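Acyl-CoA dehydrogenase (Thermus thermophilus, PDB 2Z1Q) probably catalyses the FAD-dependent introduction of a 2,3 double bond into saturated acyl-CoA thioesters, passing the electrons to an acceptor. Local coordinates at residues G12-E17 against I487-A492; E20-P25 against A495-R500. All coordinates share one frame; numbering follows the deposited sequence.

Contact 1 of 2, residues G12-E17 against I487-A492; sequences GGWLLE and IDAYAA
The indole of Trp14 is set by a chi1 of 51°, which places CG between the backbone N and the carbonyl carbon, while Tyr490 holds CG anti to its N (chi1 -173°); together these rotations bring the phenol ring up to the flat of the indole. Tyr490 meets it with an edge. Its CD2 stands over the middle of the Trp14 ring system, closest to Trp14 CE2 at 3.6 Å, and neighbouring Tyr490 CE2 lies 3.9 Å from Trp14 NE1. The centroids of the Trp14 five-membered ring and the Tyr490 ring are 4.8 Å apart with planes at 57°, the values that identify an edge-to-face pair. Over the six-membered ring the same face receives Tyr490 CB, 4.2 Å from the ring centroid, a CH-pi contact. Ala489 adds a lighter apolar touch, its CB 4.4 Å from Trp14 CZ3. The polar ends are tied elsewhere: Trp14 NE1 bonds to Glu350 OE2 and Tyr490 OH to Thr323 OG1, so each ring is also held from a further helix, 348-372 for Trp14 and 300-331 for Tyr490. Trp14 O also accepts from Lys454 NZ. The arrangement is an edge-to-face aromatic pair through which the N-terminal loop before helix 30-54 packs on helix 476-502, within the all-helical C-terminal part of an acyl-CoA dehydrogenase.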
loop_
_atom_site.group_PDB
_atom_site.type_symbol
_atom_site.label_atom_id
_atom_site.label_comp_id
_atom_site.label_asym_id
_atom_site.label_seq_id
_atom_site.Cartn_x
_atom_site.Cartn_y
_atom_site.Cartn_z
ATOM N N GLY B 12 -26.999 0.550 14.938
ATOM C CA GLY B 12 -26.106 1.018 15.982
ATOM C C GLY B 12 -26.450 0.442 17.341
ATOM O O GLY B 12 -25.824 0.774 18.343
ATOM N N GLY B 13 -27.451 -0.427 17.372
ATOM C CA GLY B 13 -27.860 -1.035 18.624
ATOM C C GLY B 13 -26.786 -1.900 19.247
ATOM O O GLY B 13 -26.747 -2.072 20.467
ATOM N N TRP B 14 -25.909 -2.453 18.414
ATOM C CA TRP B 14 -24.831 -3.305 18.898
ATOM C C TRP B 14 -23.875 -2.508 19.776
ATOM O O TRP B 14 -22.996 -3.069 20.431
ATOM C CB TRP B 14 -24.058 -3.902 17.722
ATOM C CG TRP B 14 -23.615 -2.874 16.734
ATOM C CD1 TRP B 14 -24.310 -2.424 15.652
ATOM C CD2 TRP B 14 -22.399 -2.122 16.770
ATOM N NE1 TRP B 14 -23.604 -1.438 15.008
ATOM C CE2 TRP B 14 -22.426 -1.232 15.675
ATOM C CE3 TRP B 14 -21.289 -2.113 17.625
ATOM C CZ2 TRP B 14 -21.385 -0.338 15.408
ATOM C CZ3 TRP B 14 -20.250 -1.221 17.360
ATOM C CH2 TRP B 14 -20.308 -0.348 16.260
ATOM N N LEU B 15 -24.056 -1.197 19.794
ATOM C CA LEU B 15 -23.196 -0.332 20.574
ATOM C C LEU B 15 -23.590 -0.285 22.053
ATOM O O LEU B 15 -22.729 -0.128 22.922
ATOM C CB LEU B 15 -23.212 1.072 19.963
ATOM C CG LEU B 15 -22.077 2.026 20.329
ATOM C CD1 LEU B 15 -22.253 2.519 21.755
ATOM C CD2 LEU B 15 -20.739 1.321 20.147
ATOM N N LEU B 16 -24.884 -0.429 22.338
ATOM C CA LEU B 16 -25.365 -0.400 23.716
ATOM C C LEU B 16 -25.624 -1.807 24.252
ATOM O O LEU B 16 -25.399 -2.079 25.429
ATOM C CB LEU B 16 -26.644 0.436 23.822
ATOM C CG LEU B 16 -26.579 1.902 23.381
ATOM C CD1 LEU B 16 -25.393 2.593 24.043
ATOM C CD2 LEU B 16 -26.465 1.973 21.864
ATOM N N GLU B 17 -26.097 -2.697 23.385
ATOM C CA GLU B 17 -26.370 -4.071 23.788
ATOM C C GLU B 17 -25.674 -5.081 22.892
ATOM O O GLU B 17 -25.178 -4.743 21.821
ATOM C CB GLU B 17 -27.874 -4.336 23.783
ATOM C CG GLU B 17 -28.619 -3.579 24.862
ATOM C CD GLU B 17 -30.097 -3.904 24.880
ATOM O OE1 GLU B 17 -30.820 -3.326 25.718
ATOM O OE2 GLU B 17 -30.534 -4.736 24.056
ATOM N N ILE B 487 -15.058 0.664 14.105
ATOM C CA ILE B 487 -14.804 -0.323 13.052
ATOM C C ILE B 487 -14.242 -1.620 13.619
ATOM O O ILE B 487 -14.710 -2.704 13.271
ATOM C CB ILE B 487 -13.790 0.207 12.002
ATOM C CG1 ILE B 487 -14.424 1.372 11.239
ATOM C CG2 ILE B 487 -13.324 -0.941 11.082
ATOM C CD1 ILE B 487 -13.491 2.126 10.334
ATOM N N ASP B 488 -13.228 -1.517 14.474
ATOM C CA ASP B 488 -12.614 -2.711 15.056
ATOM C C ASP B 488 -13.542 -3.399 16.037
ATOM O O ASP B 488 -13.463 -4.604 16.241
ATOM C CB ASP B 488 -11.310 -2.362 15.767
ATOM C CG ASP B 488 -10.131 -2.312 14.826
ATOM O OD1 ASP B 488 -9.152 -1.599 15.132
ATOM O OD2 ASP B 488 -10.174 -2.994 13.784
ATOM N N ALA B 489 -14.411 -2.614 16.653
ATOM C CA ALA B 489 -15.351 -3.151 17.615
ATOM C C ALA B 489 -16.340 -4.019 16.849
ATOM O O ALA B 489 -16.454 -5.213 17.114
ATOM C CB ALA B 489 -16.080 -2.006 18.337
ATOM N N TYR B 490 -17.033 -3.416 15.888
ATOM C CA TYR B 490 -18.010 -4.142 15.086
ATOM C C TYR B 490 -17.380 -5.366 14.434
ATOM O O TYR B 490 -17.927 -6.461 14.499
ATOM C CB TYR B 490 -18.596 -3.212 14.023
ATOM C CG TYR B 490 -19.744 -3.802 13.247
ATOM C CD1 TYR B 490 -19.570 -4.225 11.933
ATOM C CD2 TYR B 490 -21.016 -3.933 13.821
ATOM C CE1 TYR B 490 -20.617 -4.760 11.203
ATOM C CE2 TYR B 490 -22.077 -4.471 13.096
ATOM C CZ TYR B 490 -21.863 -4.883 11.785
ATOM O OH TYR B 490 -22.876 -5.429 11.042
ATOM N N ALA B 491 -16.207 -5.186 13.835
ATOM C CA ALA B 491 -15.509 -6.289 13.179
ATOM C C ALA B 491 -15.115 -7.400 14.150
ATOM O O ALA B 491 -15.367 -8.573 13.886
ATOM C CB ALA B 491 -14.264 -5.776 12.462
ATOM N N ALA B 492 -14.491 -7.029 15.265
ATOM C CA ALA B 492 -14.054 -8.030 16.241
ATOM C C ALA B 492 -15.231 -8.801 16.794
ATOM O O ALA B 492 -15.220 -10.025 16.844
ATOM C CB ALA B 492 -13.281 -7.366 17.387
#

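Contact 2 of 2, residues E20-P25 against A495-R500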
loop_
_atom_site.group_PDB
_atom_site.type_symbol
_atom_site.label_atom_id
_atom_site.label_comp_id
_atom_site.label_asym_id
_atom_site.label_seq_id
_atom_site.Cartn_x
_atom_site.Cartn_y
_atom_site.Cartn_z
ATOM N N GLU B 20 -28.353 -10.695 19.771
ATOM C CA GLU B 20 -28.844 -12.027 20.119
ATOM C C GLU B 20 -28.458 -13.049 19.064
ATOM O O GLU B 20 -28.414 -14.252 19.328
ATOM C CB GLU B 20 -30.365 -12.005 20.288
ATOM C CG GLU B 20 -30.836 -11.448 21.625
ATOM C CD GLU B 20 -32.349 -11.454 21.756
ATOM O OE1 GLU B 20 -32.988 -12.377 21.204
ATOM O OE2 GLU B 20 -32.898 -10.549 22.419
ATOM N N ARG B 21 -28.180 -12.565 17.863
ATOM C CA ARG B 21 -27.785 -13.443 16.778
ATOM C C ARG B 21 -27.132 -12.638 15.665
ATOM O O ARG B 21 -27.322 -11.419 15.569
ATOM C CB ARG B 21 -29.005 -14.195 16.231
ATOM C CG ARG B 21 -30.152 -13.293 15.784
ATOM C CD ARG B 21 -31.277 -14.087 15.126
ATOM N NE ARG B 21 -32.410 -13.240 14.756
ATOM C CZ ARG B 21 -33.214 -12.635 15.624
ATOM N NH1 ARG B 21 -34.219 -11.885 15.188
ATOM N NH2 ARG B 21 -33.019 -12.777 16.928
ATOM N N VAL B 22 -26.350 -13.326 14.838
ATOM C CA VAL B 22 -25.679 -12.699 13.712
ATOM C C VAL B 22 -25.772 -13.612 12.496
ATOM O O VAL B 22 -25.623 -14.824 12.608
ATOM C CB VAL B 22 -24.179 -12.415 14.012
ATOM C CG1 VAL B 22 -24.050 -11.386 15.115
ATOM C CG2 VAL B 22 -23.467 -13.695 14.394
ATOM N N TYR B 23 -26.024 -13.019 11.335
ATOM C CA TYR B 23 -26.113 -13.777 10.094
ATOM C C TYR B 23 -24.680 -14.049 9.644
ATOM O O TYR B 23 -23.898 -13.120 9.458
ATOM C CB TYR B 23 -26.885 -12.967 9.034
ATOM C CG TYR B 23 -27.193 -13.730 7.755
ATOM C CD1 TYR B 23 -26.387 -13.593 6.624
ATOM C CD2 TYR B 23 -28.268 -14.622 7.693
ATOM C CE1 TYR B 23 -26.641 -14.335 5.460
ATOM C CE2 TYR B 23 -28.530 -15.365 6.539
ATOM C CZ TYR B 23 -27.712 -15.221 5.427
ATOM O OH TYR B 23 -27.950 -15.979 4.302
ATOM N N THR B 24 -24.327 -15.321 9.501
ATOM C CA THR B 24 -22.977 -15.703 9.085
ATOM C C THR B 24 -22.998 -16.365 7.711
ATOM O O THR B 24 -24.057 -16.734 7.205
ATOM C CB THR B 24 -22.336 -16.714 10.056
ATOM O OG1 THR B 24 -23.067 -17.946 10.004
ATOM C CG2 THR B 24 -22.339 -16.173 11.477
ATOM N N PRO B 25 -21.818 -16.525 7.093
ATOM C CA PRO B 25 -21.703 -17.150 5.771
ATOM C C PRO B 25 -22.248 -18.584 5.774
ATOM O O PRO B 25 -22.869 -19.017 4.805
ATOM C CB PRO B 25 -20.202 -17.088 5.488
ATOM C CG PRO B 25 -19.779 -15.844 6.231
ATOM C CD PRO B 25 -20.521 -15.982 7.535
ATOM N N ALA B 495 -16.707 -10.996 14.406
ATOM C CA ALA B 495 -15.801 -12.115 14.167
ATOM C C ALA B 495 -15.840 -13.130 15.320
ATOM O O ALA B 495 -15.746 -14.341 15.093
ATOM C CB ALA B 495 -14.392 -11.615 13.992
ATOM N N LEU B 496 -15.969 -12.621 16.545
ATOM C CA LEU B 496 -15.999 -13.471 17.737
ATOM C C LEU B 496 -17.290 -14.262 17.867
ATOM O O LEU B 496 -17.264 -15.463 18.123
ATOM C CB LEU B 496 -15.782 -12.619 18.994
ATOM C CG LEU B 496 -14.394 -12.693 19.644
ATOM C CD1 LEU B 496 -14.130 -11.432 20.453
ATOM C CD2 LEU B 496 -14.304 -13.937 20.529
ATOM N N LEU B 497 -18.420 -13.586 17.691
ATOM C CA LEU B 497 -19.709 -14.257 17.793
ATOM C C LEU B 497 -19.836 -15.368 16.764
ATOM O O LEU B 497 -20.472 -16.385 17.024
ATOM C CB LEU B 497 -20.847 -13.251 17.618
ATOM C CG LEU B 497 -20.941 -12.175 18.701
ATOM C CD1 LEU B 497 -22.104 -11.248 18.414
ATOM C CD2 LEU B 497 -21.114 -12.830 20.057
ATOM N N ARG B 498 -19.233 -15.184 15.593
ATOM C CA ARG B 498 -19.306 -16.206 14.556
ATOM C C ARG B 498 -18.386 -17.374 14.910
ATOM O O ARG B 498 -18.726 -18.532 14.666
ATOM C CB ARG B 498 -18.927 -15.621 13.186
ATOM C CG ARG B 498 -18.791 -16.652 12.049
ATOM C CD ARG B 498 -18.330 -16.003 10.740
ATOM N NE ARG B 498 -18.052 -16.985 9.689
ATOM C CZ ARG B 498 -17.491 -16.698 8.513
ATOM N NH1 ARG B 498 -17.286 -17.670 7.627
ATOM N NH2 ARG B 498 -17.128 -15.451 8.220
ATOM N N ALA B 499 -17.229 -17.071 15.492
ATOM C CA ALA B 499 -16.277 -18.109 15.863
ATOM C C ALA B 499 -16.876 -19.100 16.876
ATOM O O ALA B 499 -16.525 -20.281 16.881
ATOM C CB ALA B 499 -15.012 -17.482 16.436
ATOM N N ARG B 500 -17.774 -18.594 17.724
ATOM C CA ARG B 500 -18.442 -19.401 18.749
ATOM C C ARG B 500 -19.365 -20.444 18.126
ATOM O O ARG B 500 -19.447 -21.579 18.599
ATOM C CB ARG B 500 -19.245 -18.489 19.692
ATOM C CG ARG B 500 -18.379 -17.590 20.572
ATOM C CD ARG B 500 -17.559 -18.410 21.560
ATOM N NE ARG B 500 -16.250 -17.826 21.847
ATOM C CZ ARG B 500 -16.054 -16.667 22.470
ATOM N NH1 ARG B 500 -14.818 -16.230 22.678
ATOM N NH2 ARG B 500 -17.086 -15.950 22.892
#
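Pro25 lies across one face of the Arg498 guanidinium, its CD 3.3 Å from Arg498 CZ and 3.2 Å above the plane, over the centre of the group. This is packing of an irregular N-terminal segment against helix 476-502 in the helical C-terminal region of the acyl-CoA dehydrogenase fold, and it is made by side chains on neighbouring helix positions, Leu497 and Arg498. The ring of Pro25 runs at about a right angle to the arginine side chain, and its CG reaches over the same group to within 3.3 Å of Arg498 NH2. The extended arginine chain allows this placement: Arg498 leaves the helix with CG anti to the backbone N (chi1 172°) and stays extended from CG to NE, carrying the charged end past Thr24 to the proline. The methyl of Thr24 rests on the aliphatic part of that arm, CG2 lying 3.6 Å from Arg498 CG and 3.9 Å from Arg498 CB. With Pro25 over this face, the guanidinium turns its nitrogens to partners beyond the segments: NE forms a salt bridge with Glu26 OE1, and NH2 one with Glu317 OE2 and a hydrogen bond with Ser318 OG. Two carboxylates thus meet a buried positive charge, probably stabilising it as well as limiting rotation of the group. On the loop side, Thr24 N donates to Asp27 OD1, a hydrogen bond to a residue three positions on, shortly before helix 30-54. Further back along the loop the contact becomes purely apolar. Val22 and Leu497 cross at about a right angle, with Val22 CG2 4.2 Å from Leu497 CB and Val22 CG1 3.8 Å from Leu497 CD1.

Overall arrangement
Contacts 1 and 2 follow one another along the same two elements, their centres 13 Å apart. The N-terminal loop and helix 476-502 advance in the same sense: the closest CA pairs are Trp14 with Tyr490 and then Thr24 with Arg498, ten residues on along the N-terminal loop and eight along the helix. Helix 300-331 borders both, and its Arg322 is touched by Trp14 and Tyr490 in contact 1 and by Val22 in contact 2. The contact centres lie 18 and 20 Å from the centre of the chain, away from the FAD sites, although Gln476, at the start of the shared helix, binds FAD.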